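Local atomic coordinates of mRNA export protein (Chaetomium thermophilum, PDB entry 4WPM), a protein that is probably involved in exporting mRNA from the nucleus to the cytoplasm, the chain here being the RNA recognition motif domain of a longer NXF-family protein. Residues F46-R49 with K54-L57; E48-E53 with L80-F85. All coordinates share one frame; numbering follows the deposited sequence.

Contact 1: F46-R49 with K54-L57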
loop_
_atom_site.group_PDB
_atom_site.type_symbol
_atom_site.label_atom_id
_atom_site.label_comp_id
_atom_site.label_asym_id
_atom_site.label_seq_id
_atom_site.Cartn_x
_atom_site.Cartn_y
_atom_site.Cartn_z
ATOM N N PHE A 46 17.674 -5.796 7.553
ATOM C CA PHE A 46 16.957 -6.523 8.594
ATOM C C PHE A 46 16.412 -7.853 8.080
ATOM O O PHE A 46 16.484 -8.870 8.771
ATOM C CB PHE A 46 15.814 -5.668 9.145
ATOM C CG PHE A 46 14.777 -6.453 9.896
ATOM C CD1 PHE A 46 15.015 -6.884 11.190
ATOM C CD2 PHE A 46 13.561 -6.759 9.307
ATOM C CE1 PHE A 46 14.060 -7.603 11.882
ATOM C CE2 PHE A 46 12.603 -7.480 9.993
ATOM C CZ PHE A 46 12.852 -7.902 11.283
ATOM N N LEU A 47 15.867 -7.842 6.867
ATOM C CA LEU A 47 15.298 -9.046 6.270
ATOM C C LEU A 47 16.360 -10.112 6.025
ATOM O O LEU A 47 16.121 -11.300 6.247
ATOM C CB LEU A 47 14.595 -8.708 4.953
ATOM C CG LEU A 47 13.334 -7.846 5.048
ATOM C CD1 LEU A 47 12.866 -7.435 3.661
ATOM C CD2 LEU A 47 12.227 -8.578 5.790
ATOM N N GLU A 48 17.531 -9.684 5.564
ATOM C CA GLU A 48 18.628 -10.604 5.294
ATOM C C GLU A 48 19.097 -11.317 6.560
ATOM O O GLU A 48 19.324 -12.526 6.553
ATOM C CB GLU A 48 19.801 -9.857 4.653
ATOM C CG GLU A 48 19.531 -9.389 3.229
ATOM C CD GLU A 48 20.645 -8.523 2.671
ATOM O OE1 GLU A 48 21.387 -7.912 3.469
ATOM O OE2 GLU A 48 20.776 -8.450 1.430
ATOM N N ARG A 49 19.239 -10.561 7.644
ATOM C CA ARG A 49 19.708 -11.118 8.909
ATOM C C ARG A 49 18.661 -12.032 9.546
ATOM O O ARG A 49 18.995 -13.085 10.090
ATOM C CB ARG A 49 20.079 -9.996 9.881
ATOM C CG ARG A 49 21.221 -9.116 9.395
ATOM C CD ARG A 49 21.573 -8.036 10.403
ATOM N NE ARG A 49 20.495 -7.060 10.567
ATOM C CZ ARG A 49 19.816 -6.855 11.696
ATOM N NH1 ARG A 49 18.854 -5.944 11.728
ATOM N NH2 ARG A 49 20.090 -7.543 12.801
ATOM N N LYS A 54 21.313 -16.245 4.930
ATOM C CA LYS A 54 22.335 -15.434 4.274
ATOM C C LYS A 54 21.867 -15.184 2.848
ATOM O O LYS A 54 22.508 -15.584 1.875
ATOM C CB LYS A 54 23.719 -16.088 4.327
ATOM C CG LYS A 54 24.427 -15.920 5.668
ATOM C CD LYS A 54 24.815 -14.456 5.894
ATOM C CE LYS A 54 23.841 -13.717 6.802
ATOM N NZ LYS A 54 23.772 -12.265 6.467
ATOM N N ILE A 55 20.724 -14.517 2.759
ATOM C CA ILE A 55 20.146 -14.095 1.496
ATOM C C ILE A 55 20.679 -12.732 1.079
ATOM O O ILE A 55 20.991 -11.887 1.920
ATOM C CB ILE A 55 18.602 -14.056 1.578
ATOM C CG1 ILE A 55 18.008 -13.704 0.210
ATOM C CG2 ILE A 55 18.141 -13.054 2.636
ATOM C CD1 ILE A 55 16.511 -13.604 0.188
ATOM N N THR A 56 20.808 -12.549 -0.230
ATOM C CA THR A 56 21.219 -11.279 -0.808
ATOM C C THR A 56 20.070 -10.744 -1.652
ATOM O O THR A 56 19.637 -11.387 -2.609
ATOM C CB THR A 56 22.488 -11.415 -1.668
ATOM O OG1 THR A 56 23.427 -12.278 -1.010
ATOM C CG2 THR A 56 23.123 -10.050 -1.892
ATOM N N LEU A 57 19.587 -9.559 -1.290
ATOM C CA LEU A 57 18.462 -8.931 -1.969
ATOM C C LEU A 57 18.983 -7.915 -2.975
ATOM O O LEU A 57 19.526 -6.873 -2.608
ATOM C CB LEU A 57 17.528 -8.256 -0.960
ATOM C CG LEU A 57 16.812 -9.181 0.028
ATOM C CD1 LEU A 57 16.053 -8.367 1.062
ATOM C CD2 LEU A 57 15.870 -10.139 -0.687
#
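E48 reaches from the last turns of helix 40-51 to the chain that leads into strand 59-63, and its carboxylate accepts the backbone N-H of L57. This is the one hydrogen bond between 46-49 and 54-57. L57 N lies 3.2 Å from E48 OE2, and the bond is nearly straight, with an N-H...O angle of 166°. OE2 uses its anti lone pair, the one turned away from OE1. The torsions explain the reach: CG of E48 lies beside its backbone N (chi1 -70°), and the chain then runs extended (chi2 174°) to carry the carboxylate across to L57.

Beside the bond, van der Waals contacts join E48 and I55. Their side chains cross at about a right angle. I55 CG2 rests 3.6 Å from E48 CA, and E48 CG lies 3.2 Å from I55 O. The same carbonyl oxygen lies 3.5 Å from E48 OE2. Both are acceptors, so this pair adds no bond. Next to E48 on the helix, L47 makes the apolar part of the contact: its CB lies 4.2 Å from L57 CD1. Both leucines also pack on L69 of strand 66-71 and L79 of helix 73-81.

Charge plays a looser part. K54 NZ stays 5.8 Å from E48 OE1, which is no salt bridge, and K54 is poorly ordered. Any attraction between them is likely to be weak.

Together these contacts fold the loop after the first helix back along it, in the helix-to-strand connection of the beta-alpha-beta-beta-alpha-beta fold of an RNA recognition motif.

Contact 2: E48-E53 with L80-F85; sequences ERKSKE and LRLNGF. With SO4 (sulfate ion), chain E.
K50, near the end of helix 40-51, packs against L82 and the edge of the F85 ring, just after helix 73-81. The contact joins the C-terminal ends of the two helices of the RNA recognition motif fold. K50 CB begins it, 3.8 Å from L82 CD1. CG comes closer, 3.4 Å from L82 CD2. CG is anti to the backbone N (chi1 -161°), the chain bends at the next torsion (chi2 66°), and CE meets the edge of the F85 ring, 3.7 Å from CE2.

L82 CD1 also reaches S51 N, and its side chain packs on I94 of the sheet. With an alanine in place of L82, K50 CB and CG would probably lose their apolar partner and a gap would open between the helix ends. L82 to F85 form a type II turn, closed by F85 N to L82 O at 3.2 Å, with G84 at positive phi.

R81 NH2 makes a weak hydrogen bond, 3.5 Å long, to O1 of a sulfate ion, probably from the crystallisation liquor; Q77 also bonds to this ion. On the helix 40-51 side, S51 OG donates to E48 O at 2.9 Å, from 41° above the carbonyl plane.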
loop_
_atom_site.group_PDB
_atom_site.type_symbol
_atom_site.label_atom_id
_atom_site.label_comp_id
_atom_site.label_asym_id
_atom_site.label_seq_id
_atom_site.Cartn_x
_atom_site.Cartn_y
_atom_site.Cartn_z
ATOM N N GLU A 48 17.531 -9.684 5.564
ATOM C CA GLU A 48 18.628 -10.604 5.294
ATOM C C GLU A 48 19.097 -11.317 6.560
ATOM O O GLU A 48 19.324 -12.526 6.553
ATOM C CB GLU A 48 19.801 -9.857 4.653
ATOM C CG GLU A 48 19.531 -9.389 3.229
ATOM C CD GLU A 48 20.645 -8.523 2.671
ATOM O OE1 GLU A 48 21.387 -7.912 3.469
ATOM O OE2 GLU A 48 20.776 -8.450 1.430
ATOM N N ARG A 49 19.239 -10.561 7.644
ATOM C CA ARG A 49 19.708 -11.118 8.909
ATOM C C ARG A 49 18.661 -12.032 9.546
ATOM O O ARG A 49 18.995 -13.085 10.090
ATOM C CB ARG A 49 20.079 -9.996 9.881
ATOM C CG ARG A 49 21.221 -9.116 9.395
ATOM C CD ARG A 49 21.573 -8.036 10.403
ATOM N NE ARG A 49 20.495 -7.060 10.567
ATOM C CZ ARG A 49 19.816 -6.855 11.696
ATOM N NH1 ARG A 49 18.854 -5.944 11.728
ATOM N NH2 ARG A 49 20.090 -7.543 12.801
ATOM N N LYS A 50 17.396 -11.624 9.476
ATOM C CA LYS A 50 16.311 -12.346 10.137
ATOM C C LYS A 50 16.029 -13.696 9.485
ATOM O O LYS A 50 15.631 -14.648 10.157
ATOM C CB LYS A 50 15.037 -11.498 10.148
ATOM C CG LYS A 50 14.006 -11.937 11.182
ATOM C CD LYS A 50 14.498 -11.743 12.608
ATOM C CE LYS A 50 13.421 -12.111 13.615
ATOM N NZ LYS A 50 13.998 -12.462 14.942
ATOM N N SER A 51 16.220 -13.767 8.172
ATOM C CA SER A 51 15.941 -14.981 7.413
ATOM C C SER A 51 16.882 -16.111 7.831
ATOM O O SER A 51 16.494 -17.279 7.839
ATOM C CB SER A 51 16.064 -14.719 5.912
ATOM O OG SER A 51 17.409 -14.472 5.545
ATOM N N LYS A 52 18.122 -15.747 8.153
ATOM C CA LYS A 52 19.155 -16.700 8.572
ATOM C C LYS A 52 19.529 -17.664 7.449
ATOM O O LYS A 52 20.079 -18.739 7.699
ATOM C CB LYS A 52 18.698 -17.495 9.802
ATOM C CG LYS A 52 18.308 -16.642 10.996
ATOM C CD LYS A 52 19.512 -15.937 11.598
ATOM C CE LYS A 52 19.112 -15.083 12.788
ATOM N NZ LYS A 52 20.292 -14.535 13.510
ATOM N N GLU A 53 19.229 -17.275 6.213
ATOM C CA GLU A 53 19.659 -18.022 5.037
ATOM C C GLU A 53 20.931 -17.422 4.439
ATOM O O GLU A 53 21.550 -18.016 3.558
ATOM C CB GLU A 53 18.543 -18.018 3.987
ATOM C CG GLU A 53 18.726 -19.003 2.835
ATOM C CD GLU A 53 17.897 -18.635 1.618
ATOM O OE1 GLU A 53 18.169 -19.174 0.525
ATOM O OE2 GLU A 53 16.971 -17.807 1.753
ATOM N N LEU A 80 8.792 -14.762 3.256
ATOM C CA LEU A 80 7.384 -14.930 3.594
ATOM C C LEU A 80 7.188 -15.375 5.045
ATOM O O LEU A 80 6.153 -15.085 5.646
ATOM C CB LEU A 80 6.722 -15.927 2.637
ATOM C CG LEU A 80 6.396 -15.400 1.235
ATOM C CD1 LEU A 80 5.948 -16.534 0.323
ATOM C CD2 LEU A 80 5.331 -14.311 1.286
ATOM N N ARG A 81 8.167 -16.081 5.607
ATOM C CA ARG A 81 8.092 -16.476 7.013
ATOM C C ARG A 81 8.079 -15.263 7.934
ATOM O O ARG A 81 7.501 -15.307 9.020
ATOM C CB ARG A 81 9.253 -17.397 7.405
ATOM C CG ARG A 81 8.981 -18.865 7.146
ATOM C CD ARG A 81 10.132 -19.754 7.603
ATOM N NE ARG A 81 9.979 -21.125 7.122
ATOM C CZ ARG A 81 10.717 -22.154 7.528
ATOM N NH1 ARG A 81 11.670 -21.984 8.435
ATOM N NH2 ARG A 81 10.493 -23.362 7.030
ATOM N N LEU A 82 8.719 -14.185 7.498
ATOM C CA LEU A 82 8.827 -12.984 8.315
ATOM C C LEU A 82 7.556 -12.138 8.249
ATOM O O LEU A 82 7.500 -11.052 8.826
ATOM C CB LEU A 82 10.036 -12.154 7.881
ATOM C CG LEU A 82 11.371 -12.904 7.854
ATOM C CD1 LEU A 82 12.489 -11.990 7.378
ATOM C CD2 LEU A 82 11.701 -13.491 9.222
ATOM N N ASN A 83 6.545 -12.621 7.533
ATOM C CA ASN A 83 5.271 -11.918 7.467
ATOM C C ASN A 83 4.636 -11.812 8.846
ATOM O O ASN A 83 4.530 -12.805 9.560
ATOM C CB ASN A 83 4.312 -12.632 6.513
ATOM C CG ASN A 83 2.944 -11.981 6.472
ATOM O OD1 ASN A 83 2.741 -10.971 5.798
ATOM N ND2 ASN A 83 1.997 -12.553 7.207
ATOM N N GLY A 84 4.216 -10.605 9.212
ATOM C CA GLY A 84 3.557 -10.367 10.485
ATOM C C GLY A 84 4.518 -9.979 11.594
ATOM O O GLY A 84 4.094 -9.583 12.680
ATOM N N PHE A 85 5.815 -10.090 11.322
ATOM C CA PHE A 85 6.837 -9.681 12.280
ATOM C C PHE A 85 6.883 -8.163 12.404
ATOM O O PHE A 85 6.454 -7.444 11.501
ATOM C CB PHE A 85 8.210 -10.217 11.871
ATOM C CG PHE A 85 8.472 -11.625 12.328
ATOM C CD1 PHE A 85 7.459 -12.570 12.327
ATOM C CD2 PHE A 85 9.733 -12.003 12.753
ATOM C CE1 PHE A 85 7.699 -13.865 12.748
ATOM C CE2 PHE A 85 9.980 -13.296 13.174
ATOM C CZ PHE A 85 8.963 -14.228 13.169
HETATM S S SO4 E . 7.087 -21.755 5.787
HETATM O O1 SO4 E . 7.673 -22.863 5.039
HETATM O O2 SO4 E . 5.654 -21.978 5.956
HETATM O O3 SO4 E . 7.716 -21.666 7.102
HETATM O O4 SO4 E . 7.304 -20.514 5.052
#

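The two contacts start from the same place, the C-terminal part of helix 40-51, and share E48 and R49. Their centres are about 8 Å apart. Contact 1 is local in sequence and turns to the chain just after the helix, before strand 59-63. Contact 2 spans a longer interval: strands 59-63 and 66-71 and helix 73-81 intervene before its second segment, which leads into strand 86-87. They meet where L47 CD2 packs on L82 CD1 at 3.8 Å. The end of helix 40-51 is thus tied both to its own outgoing loop and to the end of helix 73-81, within a single RNA recognition motif domain.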